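Local coordinates for probable FAD-dependent oxidoreductase PA4991 (PDB 5EZ7), which binds one FAD per subunit and probably works as an oxidoreductase of the DAO family, although its physiological substrate is unknown, at residues L6-G16 with L26-E37; L173-E183 with L190-R198. One frame throughout, in Å; residues are numbered along the deposited sequence.

Contact 1 closes before contact 2 opens along the chain, and their centres lie about 13 Å apart, on the same side of the chain's centre. Two sheets run through both. In the six-stranded one, strand 33-37 stands between strand 10-13 and strand 172-174, and L35 O probably accepts a hydrogen bond from L173 N, 2.8 Å away. In the four-stranded one, strand 6-7 adjoins strand 195-198. Between the two sheets V13 CG2 packs on L190 CD1 at 3.6 Å, and V13 CG1 on I178 CD1. Contact 1 grips the adenosine end of FAD, while contact 2 adds I178 to the same pocket.

Contact 1 (L6-G16 with L26-E37); sequences LSTDILIVGGG and LRRAGYATVLVE. With FAD (flavin-adenine dinucleotide), chain B.
The beta-alpha-beta unit that begins the Rossmann-type FAD-binding fold brings strand 10-13 beside strand 33-37, the two running parallel at 15°, with helix 17-28 as the crossover. I12 sits centrally in the ladder: its N donates to V34 O at 2.8 Å, and its O accepts from V36 N. At the start of the ladder A32 O takes two donors, I10 N and D9 N, the latter from above the carbonyl plane. D9 answers with its side chain. CG lies on the side of its own backbone N (chi1 -60°), which brings OD2 to A32 N at 3.0 Å in an almost straight bond (171°), met on the anti side of the carboxylate. The other oxygen, OD1, is held by H371, S369 and Q200, so an aspartate suits this buried position, where both oxygens find polar partners.

Branched and aliphatic side chains fill both faces of the sheet. L11 CD1 touches V34 CG1 and, at 3.8 Å, V36 CG2. From the reverse face I10 CG2 meets L26 CD1 at 3.9 Å, the two side chains crossing at about a right angle, and thereby seats the helix on the sheet. T8 CG2 lies against V34 CG2, whereas its OG1 is buried without a polar partner.

The strand ends in the glycine-rich turn, G14 and G16 matching the GxGxxG pattern. Having no side chain, G14 brings its CA to 3.3 Å from FAD O4B, and bare G16 lies against the phosphates, its C nearest O1P. E37 is the acidic residue closing the second strand. Its chain bends at chi2, turning the carboxylate to the ribose: OE2 accepts from FAD O3B at 2.8 Å and from G15 N at 2.9 Å, while OE1 accepts from A39 N.

Contact 2 (L173-E183 with L190-R198); sequences LAGERIEPLRE and LCVDGREIR
The guanidinium of R198 has L181 CD2 over one face, 4.0 Å from NH1, and carboxylates of E183 and E196 at its edge. The E183 carboxylate is nearly coplanar with it, the planes 16° apart, although the bond from R198 NH2 to E183 OE2 is weak and long at 3.4 Å. R198 also bridges to E196, NH1 to OE1, with a weak hydrogen bond, and so links the two acids. Arginine suits this partly exposed margin, since one flat cation can serve both while its face covers a leucine methyl.

The carboxylate of D193 works differently, as an acceptor for backbone amides. D193 begins the two-residue tip of a type I' turn from V192 to R195; both it and G194 have positive phi, as that turn requires. A chi1 of -54° swings the D193 carboxylate toward the loop 175-177, where OD1 receives R177 N at 2.9 Å, nearly along its C-O axis, and E176 N on its syn lone pair. D193 N returns a bond to R177 O, so main chain and side chain together hold the loop. Beyond the non-hydrogen-bonded pair I178 and V192, E179 and C191 form a hydrogen-bonded pair, E179 N to C191 O and C191 N to E179 O each 2.9 Å.

Apolar side chains lie on the face of I178 and V192. I178 CG2 fits against L190 CD1 and L190 CD2, each 3.8 Å away, and L173 meets I197 tip to tip, CD2 to CD1 at 4.0 Å. V192 CG1 lies 3.7 Å from G175 CA, a close approach that a bare glycine permits. This hairpin, extended by strand 195-198, packs through I178, L190, V192 and I197 on L11, V13 and V36 of strands 10-13 and 33-37.

Contact 1 (L6-G16 with L26-E37)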
loop_
_atom_site.group_PDB
_atom_site.type_symbol
_atom_site.label_atom_id
_atom_site.label_comp_id
_atom_site.label_asym_id
_atom_site.label_seq_id
_atom_site.Cartn_x
_atom_site.Cartn_y
_atom_site.Cartn_z
ATOM N N LEU A 6 -28.081 -6.549 -5.659
ATOM C CA LEU A 6 -26.973 -7.051 -6.453
ATOM C C LEU A 6 -26.588 -8.455 -6.047
ATOM O O LEU A 6 -26.857 -8.889 -4.942
ATOM C CB LEU A 6 -25.738 -6.168 -6.317
ATOM C CG LEU A 6 -25.835 -4.657 -6.590
ATOM C CD1 LEU A 6 -24.436 -4.043 -6.584
ATOM C CD2 LEU A 6 -26.532 -4.334 -7.903
ATOM N N SER A 7 -25.890 -9.118 -6.958
ATOM C CA SER A 7 -25.461 -10.494 -6.813
ATOM C C SER A 7 -24.083 -10.593 -7.493
ATOM O O SER A 7 -23.947 -10.143 -8.627
ATOM C CB SER A 7 -26.530 -11.358 -7.496
ATOM O OG SER A 7 -26.118 -12.664 -7.748
ATOM N N THR A 8 -23.063 -11.083 -6.785
ATOM C CA THR A 8 -21.756 -11.407 -7.376
ATOM C C THR A 8 -21.171 -12.648 -6.724
ATOM O O THR A 8 -21.826 -13.298 -5.903
ATOM C CB THR A 8 -20.670 -10.267 -7.231
ATOM O OG1 THR A 8 -20.650 -9.753 -5.878
ATOM C CG2 THR A 8 -20.867 -9.203 -8.295
ATOM N N ASP A 9 -19.918 -12.948 -7.090
ATOM C CA ASP A 9 -19.165 -14.008 -6.487
ATOM C C ASP A 9 -18.445 -13.549 -5.244
ATOM O O ASP A 9 -18.635 -14.166 -4.216
ATOM C CB ASP A 9 -18.194 -14.620 -7.503
ATOM C CG ASP A 9 -18.928 -15.202 -8.744
ATOM O OD1 ASP A 9 -19.997 -15.867 -8.592
ATOM O OD2 ASP A 9 -18.424 -14.953 -9.861
ATOM N N ILE A 10 -17.565 -12.545 -5.361
ATOM C CA ILE A 10 -16.783 -12.041 -4.208
ATOM C C ILE A 10 -17.046 -10.560 -4.028
ATOM O O ILE A 10 -16.985 -9.784 -4.987
ATOM C CB ILE A 10 -15.271 -12.409 -4.275
ATOM C CG1 ILE A 10 -15.104 -13.934 -4.146
ATOM C CG2 ILE A 10 -14.504 -11.864 -3.080
ATOM C CD1 ILE A 10 -15.001 -14.560 -5.474
ATOM N N LEU A 11 -17.417 -10.204 -2.808
ATOM C CA LEU A 11 -17.664 -8.838 -2.387
ATOM C C LEU A 11 -16.472 -8.378 -1.522
ATOM O O LEU A 11 -16.220 -8.993 -0.504
ATOM C CB LEU A 11 -18.951 -8.854 -1.590
ATOM C CG LEU A 11 -19.465 -7.626 -0.869
ATOM C CD1 LEU A 11 -19.529 -6.378 -1.737
ATOM C CD2 LEU A 11 -20.846 -8.007 -0.279
ATOM N N ILE A 12 -15.700 -7.382 -1.955
ATOM C CA ILE A 12 -14.497 -6.911 -1.263
ATOM C C ILE A 12 -14.853 -5.574 -0.565
ATOM O O ILE A 12 -15.531 -4.737 -1.166
ATOM C CB ILE A 12 -13.340 -6.605 -2.256
ATOM C CG1 ILE A 12 -13.141 -7.659 -3.331
ATOM C CG2 ILE A 12 -11.989 -6.381 -1.562
ATOM C CD1 ILE A 12 -12.917 -9.005 -2.816
ATOM N N VAL A 13 -14.427 -5.379 0.690
ATOM C CA VAL A 13 -14.656 -4.114 1.410
ATOM C C VAL A 13 -13.287 -3.490 1.643
ATOM O O VAL A 13 -12.424 -4.056 2.332
ATOM C CB VAL A 13 -15.407 -4.298 2.749
ATOM C CG1 VAL A 13 -15.627 -2.959 3.465
ATOM C CG2 VAL A 13 -16.749 -4.974 2.518
ATOM N N GLY A 14 -13.072 -2.349 1.010
ATOM C CA GLY A 14 -11.843 -1.624 1.123
ATOM C C GLY A 14 -11.044 -1.607 -0.153
ATOM O O GLY A 14 -10.589 -2.639 -0.575
ATOM N N GLY A 15 -10.866 -0.414 -0.729
ATOM C CA GLY A 15 -10.107 -0.182 -1.957
ATOM C C GLY A 15 -8.758 0.509 -1.763
ATOM O O GLY A 15 -8.462 1.523 -2.379
ATOM N N GLY A 16 -7.929 -0.066 -0.910
ATOM C CA GLY A 16 -6.510 0.206 -0.928
ATOM C C GLY A 16 -5.822 -0.819 -1.827
ATOM O O GLY A 16 -6.469 -1.563 -2.558
ATOM N N LEU A 26 -9.091 -11.482 -9.265
ATOM C CA LEU A 26 -10.322 -12.245 -9.298
ATOM C C LEU A 26 -11.074 -12.072 -10.622
ATOM O O LEU A 26 -11.465 -13.084 -11.271
ATOM C CB LEU A 26 -11.208 -11.904 -8.111
ATOM C CG LEU A 26 -10.702 -12.445 -6.765
ATOM C CD1 LEU A 26 -11.558 -11.968 -5.618
ATOM C CD2 LEU A 26 -10.600 -13.966 -6.692
ATOM N N ARG A 27 -11.228 -10.815 -11.036
ATOM C CA ARG A 27 -11.816 -10.493 -12.325
ATOM C C ARG A 27 -11.072 -11.121 -13.477
ATOM O O ARG A 27 -11.666 -11.600 -14.426
ATOM C CB ARG A 27 -11.760 -9.018 -12.538
ATOM C CG ARG A 27 -12.736 -8.280 -11.678
ATOM C CD ARG A 27 -12.640 -6.787 -11.998
ATOM N NE ARG A 27 -13.410 -6.425 -13.174
ATOM C CZ ARG A 27 -14.742 -6.444 -13.203
ATOM N NH1 ARG A 27 -15.463 -6.824 -12.139
ATOM N NH2 ARG A 27 -15.359 -6.066 -14.287
ATOM N N ARG A 28 -9.753 -11.116 -13.382
ATOM C CA ARG A 28 -8.931 -11.741 -14.403
ATOM C C ARG A 28 -9.171 -13.242 -14.446
ATOM O O ARG A 28 -9.215 -13.820 -15.511
ATOM C CB ARG A 28 -7.466 -11.472 -14.135
ATOM C CG ARG A 28 -6.604 -11.722 -15.344
ATOM C CD ARG A 28 -5.154 -11.514 -14.968
ATOM N NE ARG A 28 -4.260 -12.018 -16.007
ATOM C CZ ARG A 28 -3.278 -11.341 -16.607
ATOM N NH1 ARG A 28 -2.543 -11.963 -17.530
ATOM N NH2 ARG A 28 -3.017 -10.067 -16.327
ATOM N N ALA A 29 -9.340 -13.860 -13.278
ATOM C CA ALA A 29 -9.644 -15.276 -13.202
ATOM C C ALA A 29 -11.112 -15.605 -13.560
ATOM O O ALA A 29 -11.502 -16.753 -13.427
ATOM C CB ALA A 29 -9.275 -15.824 -11.813
ATOM N N GLY A 30 -11.920 -14.620 -13.995
ATOM C CA GLY A 30 -13.330 -14.844 -14.411
ATOM C C GLY A 30 -14.395 -14.666 -13.325
ATOM O O GLY A 30 -15.560 -14.962 -13.558
ATOM N N TYR A 31 -14.027 -14.185 -12.133
ATOM C CA TYR A 31 -15.024 -13.997 -11.063
ATOM C C TYR A 31 -15.700 -12.668 -11.255
ATOM O O TYR A 31 -15.071 -11.706 -11.695
ATOM C CB TYR A 31 -14.379 -13.974 -9.689
ATOM C CG TYR A 31 -13.935 -15.301 -9.227
ATOM C CD1 TYR A 31 -12.782 -15.884 -9.723
ATOM C CD2 TYR A 31 -14.682 -16.005 -8.299
ATOM C CE1 TYR A 31 -12.352 -17.133 -9.272
ATOM C CE2 TYR A 31 -14.283 -17.256 -7.846
ATOM C CZ TYR A 31 -13.124 -17.821 -8.338
ATOM O OH TYR A 31 -12.753 -19.059 -7.900
ATOM N N ALA A 32 -16.964 -12.592 -10.879
ATOM C CA ALA A 32 -17.645 -11.318 -10.813
ATOM C C ALA A 32 -17.438 -10.762 -9.392
ATOM O O ALA A 32 -17.479 -11.508 -8.416
ATOM C CB ALA A 32 -19.128 -11.522 -11.118
ATOM N N THR A 33 -17.226 -9.466 -9.276
ATOM C CA THR A 33 -16.925 -8.817 -8.000
ATOM C C THR A 33 -17.634 -7.482 -7.837
ATOM O O THR A 33 -18.020 -6.846 -8.819
ATOM C CB THR A 33 -15.422 -8.524 -7.864
ATOM O OG1 THR A 33 -15.002 -7.605 -8.894
ATOM C CG2 THR A 33 -14.620 -9.759 -7.943
ATOM N N VAL A 34 -17.818 -7.084 -6.585
ATOM C CA VAL A 34 -18.085 -5.708 -6.212
ATOM C C VAL A 34 -17.033 -5.302 -5.184
ATOM O O VAL A 34 -16.742 -6.090 -4.259
ATOM C CB VAL A 34 -19.491 -5.578 -5.594
ATOM C CG1 VAL A 34 -19.714 -4.210 -4.965
ATOM C CG2 VAL A 34 -20.559 -5.816 -6.669
ATOM N N LEU A 35 -16.481 -4.089 -5.323
ATOM C CA LEU A 35 -15.521 -3.557 -4.357
ATOM C C LEU A 35 -16.078 -2.279 -3.786
ATOM O O LEU A 35 -16.327 -1.312 -4.513
ATOM C CB LEU A 35 -14.169 -3.298 -5.003
ATOM C CG LEU A 35 -13.003 -2.993 -4.045
ATOM C CD1 LEU A 35 -11.643 -3.161 -4.735
ATOM C CD2 LEU A 35 -13.080 -1.595 -3.437
ATOM N N VAL A 36 -16.200 -2.273 -2.467
ATOM C CA VAL A 36 -16.892 -1.232 -1.739
ATOM C C VAL A 36 -15.852 -0.430 -1.004
ATOM O O VAL A 36 -15.042 -1.012 -0.283
ATOM C CB VAL A 36 -17.891 -1.830 -0.709
ATOM C CG1 VAL A 36 -18.571 -0.721 0.090
ATOM C CG2 VAL A 36 -18.954 -2.639 -1.431
ATOM N N GLU A 37 -15.882 0.886 -1.198
ATOM C CA GLU A 37 -14.956 1.844 -0.547
ATOM C C GLU A 37 -15.763 3.026 0.004
ATOM O O GLU A 37 -16.645 3.553 -0.678
ATOM C CB GLU A 37 -13.904 2.320 -1.559
ATOM C CG GLU A 37 -13.163 3.579 -1.158
ATOM C CD GLU A 37 -12.207 3.306 -0.007
ATOM O OE1 GLU A 37 -12.327 3.980 1.066
ATOM O OE2 GLU A 37 -11.331 2.420 -0.237
HETATM P PA FAD B . -5.278 0.708 3.094
HETATM O O1A FAD B . -4.414 1.288 2.023
HETATM O O2A FAD B . -5.364 1.359 4.446
HETATM O O5B FAD B . -6.731 0.567 2.473
HETATM C C5B FAD B . -7.869 0.276 3.259
HETATM C C4B FAD B . -9.045 0.885 2.525
HETATM O O4B FAD B . -10.266 0.466 3.156
HETATM C C3B FAD B . -8.988 2.415 2.543
HETATM O O3B FAD B . -9.034 2.945 1.216
HETATM C C2B FAD B . -10.206 2.799 3.362
HETATM O O2B FAD B . -10.828 4.022 2.975
HETATM C C1B FAD B . -11.125 1.587 3.186
HETATM N N9A FAD B . -12.075 1.411 4.290
HETATM C C8A FAD B . -11.807 1.522 5.603
HETATM N N7A FAD B . -12.923 1.302 6.319
HETATM C C5A FAD B . -13.917 1.036 5.464
HETATM C C6A FAD B . -15.348 0.727 5.588
HETATM N N6A FAD B . -15.891 0.648 6.812
HETATM N N1A FAD B . -16.057 0.510 4.468
HETATM C C2A FAD B . -15.486 0.589 3.252
HETATM N N3A FAD B . -14.181 0.874 3.062
HETATM C C4A FAD B . -13.366 1.108 4.120
HETATM N N1 FAD B . 4.870 -1.076 2.217
HETATM C C2 FAD B . 5.803 -1.383 1.290
HETATM O O2 FAD B . 5.797 -2.529 0.781
HETATM N N3 FAD B . 6.737 -0.503 0.892
HETATM C C4 FAD B . 6.811 0.730 1.387
HETATM O O4 FAD B . 7.680 1.533 0.993
HETATM C C4X FAD B . 5.831 1.139 2.398
HETATM N N5 FAD B . 5.858 2.372 2.938
HETATM C C5X FAD B . 4.946 2.740 3.856
HETATM C C6 FAD B . 4.999 4.027 4.375
HETATM C C7 FAD B . 4.080 4.447 5.316
HETATM C C7M FAD B . 4.147 5.846 5.847
HETATM C C8 FAD B . 3.009 3.517 5.757
HETATM C C8M FAD B . 1.964 3.920 6.775
HETATM C C9 FAD B . 2.966 2.233 5.246
HETATM C C9A FAD B . 3.895 1.791 4.305
HETATM N N10 FAD B . 3.871 0.479 3.754
HETATM C C10 FAD B . 4.821 0.133 2.787
HETATM C "C1'" FAD B . 2.855 -0.492 4.126
HETATM C "C2'" FAD B . 1.668 -0.309 3.197
HETATM O "O2'" FAD B . 1.348 1.077 3.017
HETATM C "C3'" FAD B . 0.456 -1.077 3.708
HETATM O "O3'" FAD B . 0.883 -2.392 4.119
HETATM C "C4'" FAD B . -0.606 -1.206 2.619
HETATM O "O4'" FAD B . -0.714 -0.013 1.842
HETATM C "C5'" FAD B . -1.971 -1.504 3.209
HETATM O "O5'" FAD B . -2.893 -1.771 2.144
HETATM P P FAD B . -4.433 -2.004 2.497
HETATM O O1P FAD B . -5.225 -1.954 1.216
HETATM O O2P FAD B . -4.483 -3.212 3.362
HETATM O O3P FAD B . -4.770 -0.773 3.468
#

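Contact 2 (L173-E183 with L190-R198)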
loop_
_atom_site.group_PDB
_atom_site.type_symbol
_atom_site.label_atom_id
_atom_site.label_comp_id
_atom_site.label_asym_id
_atom_site.label_seq_id
_atom_site.Cartn_x
_atom_site.Cartn_y
_atom_site.Cartn_z
ATOM N N LEU A 173 -17.737 0.457 -6.083
ATOM C CA LEU A 173 -18.872 1.047 -5.427
ATOM C C LEU A 173 -18.475 1.904 -4.219
ATOM O O LEU A 173 -17.910 1.408 -3.235
ATOM C CB LEU A 173 -19.826 -0.054 -4.982
ATOM C CG LEU A 173 -21.029 0.406 -4.153
ATOM C CD1 LEU A 173 -21.969 1.349 -4.890
ATOM C CD2 LEU A 173 -21.762 -0.828 -3.707
ATOM N N ALA A 174 -18.818 3.186 -4.293
ATOM C CA ALA A 174 -18.864 4.046 -3.119
ATOM C C ALA A 174 -20.010 3.631 -2.204
ATOM O O ALA A 174 -21.157 3.764 -2.575
ATOM C CB ALA A 174 -19.028 5.528 -3.518
ATOM N N GLY A 175 -19.675 3.182 -1.006
ATOM C CA GLY A 175 -20.655 2.894 0.028
ATOM C C GLY A 175 -20.122 3.215 1.408
ATOM O O GLY A 175 -19.006 2.860 1.749
ATOM N N GLU A 176 -20.931 3.893 2.197
ATOM C CA GLU A 176 -20.511 4.415 3.471
ATOM C C GLU A 176 -20.909 3.511 4.626
ATOM O O GLU A 176 -20.102 3.226 5.491
ATOM C CB GLU A 176 -21.083 5.826 3.682
ATOM C CG GLU A 176 -20.277 6.917 2.976
ATOM C CD GLU A 176 -20.742 8.338 3.307
ATOM O OE1 GLU A 176 -21.755 8.502 4.046
ATOM O OE2 GLU A 176 -20.092 9.303 2.812
ATOM N N ARG A 177 -22.148 3.061 4.640
ATOM C CA ARG A 177 -22.688 2.362 5.790
ATOM C C ARG A 177 -22.975 0.888 5.467
ATOM O O ARG A 177 -23.760 0.584 4.565
ATOM C CB ARG A 177 -23.956 3.085 6.205
ATOM C CG ARG A 177 -24.511 2.660 7.537
ATOM C CD ARG A 177 -25.937 3.191 7.690
ATOM N NE ARG A 177 -26.858 2.177 8.204
ATOM C CZ ARG A 177 -28.110 2.419 8.597
ATOM N NH1 ARG A 177 -28.628 3.652 8.548
ATOM N NH2 ARG A 177 -28.857 1.416 9.058
ATOM N N ILE A 178 -22.358 -0.011 6.231
ATOM C CA ILE A 178 -22.446 -1.453 5.974
ATOM C C ILE A 178 -23.069 -2.278 7.089
ATOM O O ILE A 178 -22.636 -2.192 8.236
ATOM C CB ILE A 178 -21.063 -2.035 5.664
ATOM C CG1 ILE A 178 -20.573 -1.461 4.342
ATOM C CG2 ILE A 178 -21.140 -3.552 5.566
ATOM C CD1 ILE A 178 -19.107 -1.660 4.061
ATOM N N GLU A 179 -24.063 -3.095 6.747
ATOM C CA GLU A 179 -24.634 -4.052 7.696
ATOM C C GLU A 179 -24.493 -5.483 7.176
ATOM O O GLU A 179 -24.411 -5.690 5.974
ATOM C CB GLU A 179 -26.122 -3.767 7.956
ATOM C CG GLU A 179 -26.424 -2.442 8.646
ATOM C CD GLU A 179 -26.951 -1.395 7.675
ATOM O OE1 GLU A 179 -28.169 -1.433 7.372
ATOM O OE2 GLU A 179 -26.143 -0.540 7.214
ATOM N N PRO A 180 -24.496 -6.468 8.079
ATOM C CA PRO A 180 -24.479 -7.848 7.604
ATOM C C PRO A 180 -25.827 -8.294 7.013
ATOM O O PRO A 180 -26.871 -7.843 7.413
ATOM C CB PRO A 180 -24.142 -8.663 8.854
ATOM C CG PRO A 180 -24.502 -7.795 10.028
ATOM C CD PRO A 180 -24.599 -6.374 9.548
ATOM N N LEU A 181 -25.756 -9.158 6.026
ATOM C CA LEU A 181 -26.921 -9.746 5.413
ATOM C C LEU A 181 -26.795 -11.206 5.772
ATOM O O LEU A 181 -25.873 -11.874 5.305
ATOM C CB LEU A 181 -26.813 -9.508 3.924
ATOM C CG LEU A 181 -27.931 -9.868 3.008
ATOM C CD1 LEU A 181 -29.163 -9.077 3.424
ATOM C CD2 LEU A 181 -27.485 -9.532 1.586
ATOM N N ARG A 182 -27.654 -11.667 6.676
ATOM C CA ARG A 182 -27.610 -13.028 7.203
ATOM C C ARG A 182 -28.604 -13.971 6.539
ATOM O O ARG A 182 -29.595 -13.537 5.989
ATOM C CB ARG A 182 -27.947 -13.017 8.687
ATOM C CG ARG A 182 -27.030 -12.185 9.553
ATOM C CD ARG A 182 -25.735 -12.906 9.849
ATOM N NE ARG A 182 -24.895 -12.081 10.725
ATOM C CZ ARG A 182 -23.585 -12.241 10.921
ATOM N NH1 ARG A 182 -22.904 -13.218 10.302
ATOM N NH2 ARG A 182 -22.945 -11.421 11.746
ATOM N N GLU A 183 -28.315 -15.268 6.621
ATOM C CA GLU A 183 -29.285 -16.344 6.388
ATOM C C GLU A 183 -29.165 -17.331 7.534
ATOM O O GLU A 183 -28.390 -18.290 7.462
ATOM C CB GLU A 183 -29.042 -17.049 5.060
ATOM C CG GLU A 183 -29.748 -16.371 3.893
ATOM C CD GLU A 183 -29.234 -16.820 2.533
ATOM O OE1 GLU A 183 -28.680 -17.943 2.442
ATOM O OE2 GLU A 183 -29.371 -16.034 1.558
ATOM N N LEU A 190 -23.695 -8.348 2.211
ATOM C CA LEU A 190 -23.836 -7.152 2.998
ATOM C C LEU A 190 -24.911 -6.257 2.426
ATOM O O LEU A 190 -25.336 -6.395 1.276
ATOM C CB LEU A 190 -22.521 -6.367 3.091
ATOM C CG LEU A 190 -21.252 -7.089 3.549
ATOM C CD1 LEU A 190 -20.034 -6.302 3.148
ATOM C CD2 LEU A 190 -21.218 -7.359 5.051
ATOM N N CYS A 191 -25.383 -5.380 3.299
ATOM C CA CYS A 191 -26.328 -4.340 2.982
ATOM C C CYS A 191 -25.488 -3.075 3.019
ATOM O O CYS A 191 -24.897 -2.746 4.043
ATOM C CB CYS A 191 -27.454 -4.347 4.021
ATOM S SG CYS A 191 -28.854 -3.310 3.592
ATOM N N VAL A 192 -25.374 -2.400 1.880
ATOM C CA VAL A 192 -24.531 -1.218 1.740
ATOM C C VAL A 192 -25.440 -0.054 1.407
ATOM O O VAL A 192 -26.071 -0.060 0.367
ATOM C CB VAL A 192 -23.504 -1.426 0.614
ATOM C CG1 VAL A 192 -22.614 -0.206 0.461
ATOM C CG2 VAL A 192 -22.677 -2.666 0.868
ATOM N N ASP A 193 -25.552 0.918 2.303
ATOM C CA ASP A 193 -26.476 2.039 2.151
ATOM C C ASP A 193 -27.854 1.549 1.780
ATOM O O ASP A 193 -28.478 2.054 0.853
ATOM C CB ASP A 193 -25.952 3.036 1.104
ATOM C CG ASP A 193 -24.519 3.515 1.407
ATOM O OD1 ASP A 193 -24.116 3.580 2.588
ATOM O OD2 ASP A 193 -23.772 3.817 0.468
ATOM N N GLY A 194 -28.316 0.527 2.492
ATOM C CA GLY A 194 -29.642 -0.061 2.253
ATOM C C GLY A 194 -29.774 -0.928 1.009
ATOM O O GLY A 194 -30.875 -1.312 0.668
ATOM N N ARG A 195 -28.657 -1.228 0.333
ATOM C CA ARG A 195 -28.639 -2.072 -0.866
ATOM C C ARG A 195 -28.141 -3.480 -0.551
ATOM O O ARG A 195 -27.045 -3.661 -0.056
ATOM C CB ARG A 195 -27.722 -1.475 -1.931
ATOM C CG ARG A 195 -27.839 -2.226 -3.236
ATOM C CD ARG A 195 -26.707 -1.906 -4.169
ATOM N NE ARG A 195 -26.653 -0.491 -4.518
ATOM C CZ ARG A 195 -27.158 0.084 -5.611
ATOM N NH1 ARG A 195 -27.849 -0.586 -6.540
ATOM N NH2 ARG A 195 -26.995 1.385 -5.768
ATOM N N GLU A 196 -28.925 -4.474 -0.916
ATOM C CA GLU A 196 -28.599 -5.840 -0.555
ATOM C C GLU A 196 -27.728 -6.403 -1.667
ATOM O O GLU A 196 -28.010 -6.198 -2.836
ATOM C CB GLU A 196 -29.855 -6.634 -0.164
ATOM C CG GLU A 196 -30.512 -7.505 -1.206
ATOM C CD GLU A 196 -31.918 -7.952 -0.762
ATOM O OE1 GLU A 196 -32.026 -8.661 0.272
ATOM O OE2 GLU A 196 -32.923 -7.553 -1.427
ATOM N N ILE A 197 -26.583 -6.966 -1.274
ATOM C CA ILE A 197 -25.578 -7.485 -2.196
ATOM C C ILE A 197 -25.196 -8.894 -1.774
ATOM O O ILE A 197 -24.510 -9.064 -0.795
ATOM C CB ILE A 197 -24.292 -6.637 -2.157
ATOM C CG1 ILE A 197 -24.629 -5.162 -2.479
ATOM C CG2 ILE A 197 -23.228 -7.224 -3.107
ATOM C CD1 ILE A 197 -23.418 -4.246 -2.543
ATOM N N ARG A 198 -25.589 -9.877 -2.552
ATOM C CA ARG A 198 -25.367 -11.270 -2.186
ATOM C C ARG A 198 -24.056 -11.754 -2.776
ATOM O O ARG A 198 -23.714 -11.374 -3.893
ATOM C CB ARG A 198 -26.542 -12.136 -2.680
ATOM C CG ARG A 198 -27.846 -11.796 -1.970
ATOM C CD ARG A 198 -29.035 -12.728 -2.282
ATOM N NE ARG A 198 -29.608 -13.205 -1.013
ATOM C CZ ARG A 198 -30.308 -12.453 -0.155
ATOM N NH1 ARG A 198 -30.593 -11.172 -0.423
ATOM N NH2 ARG A 198 -30.736 -12.980 0.988
#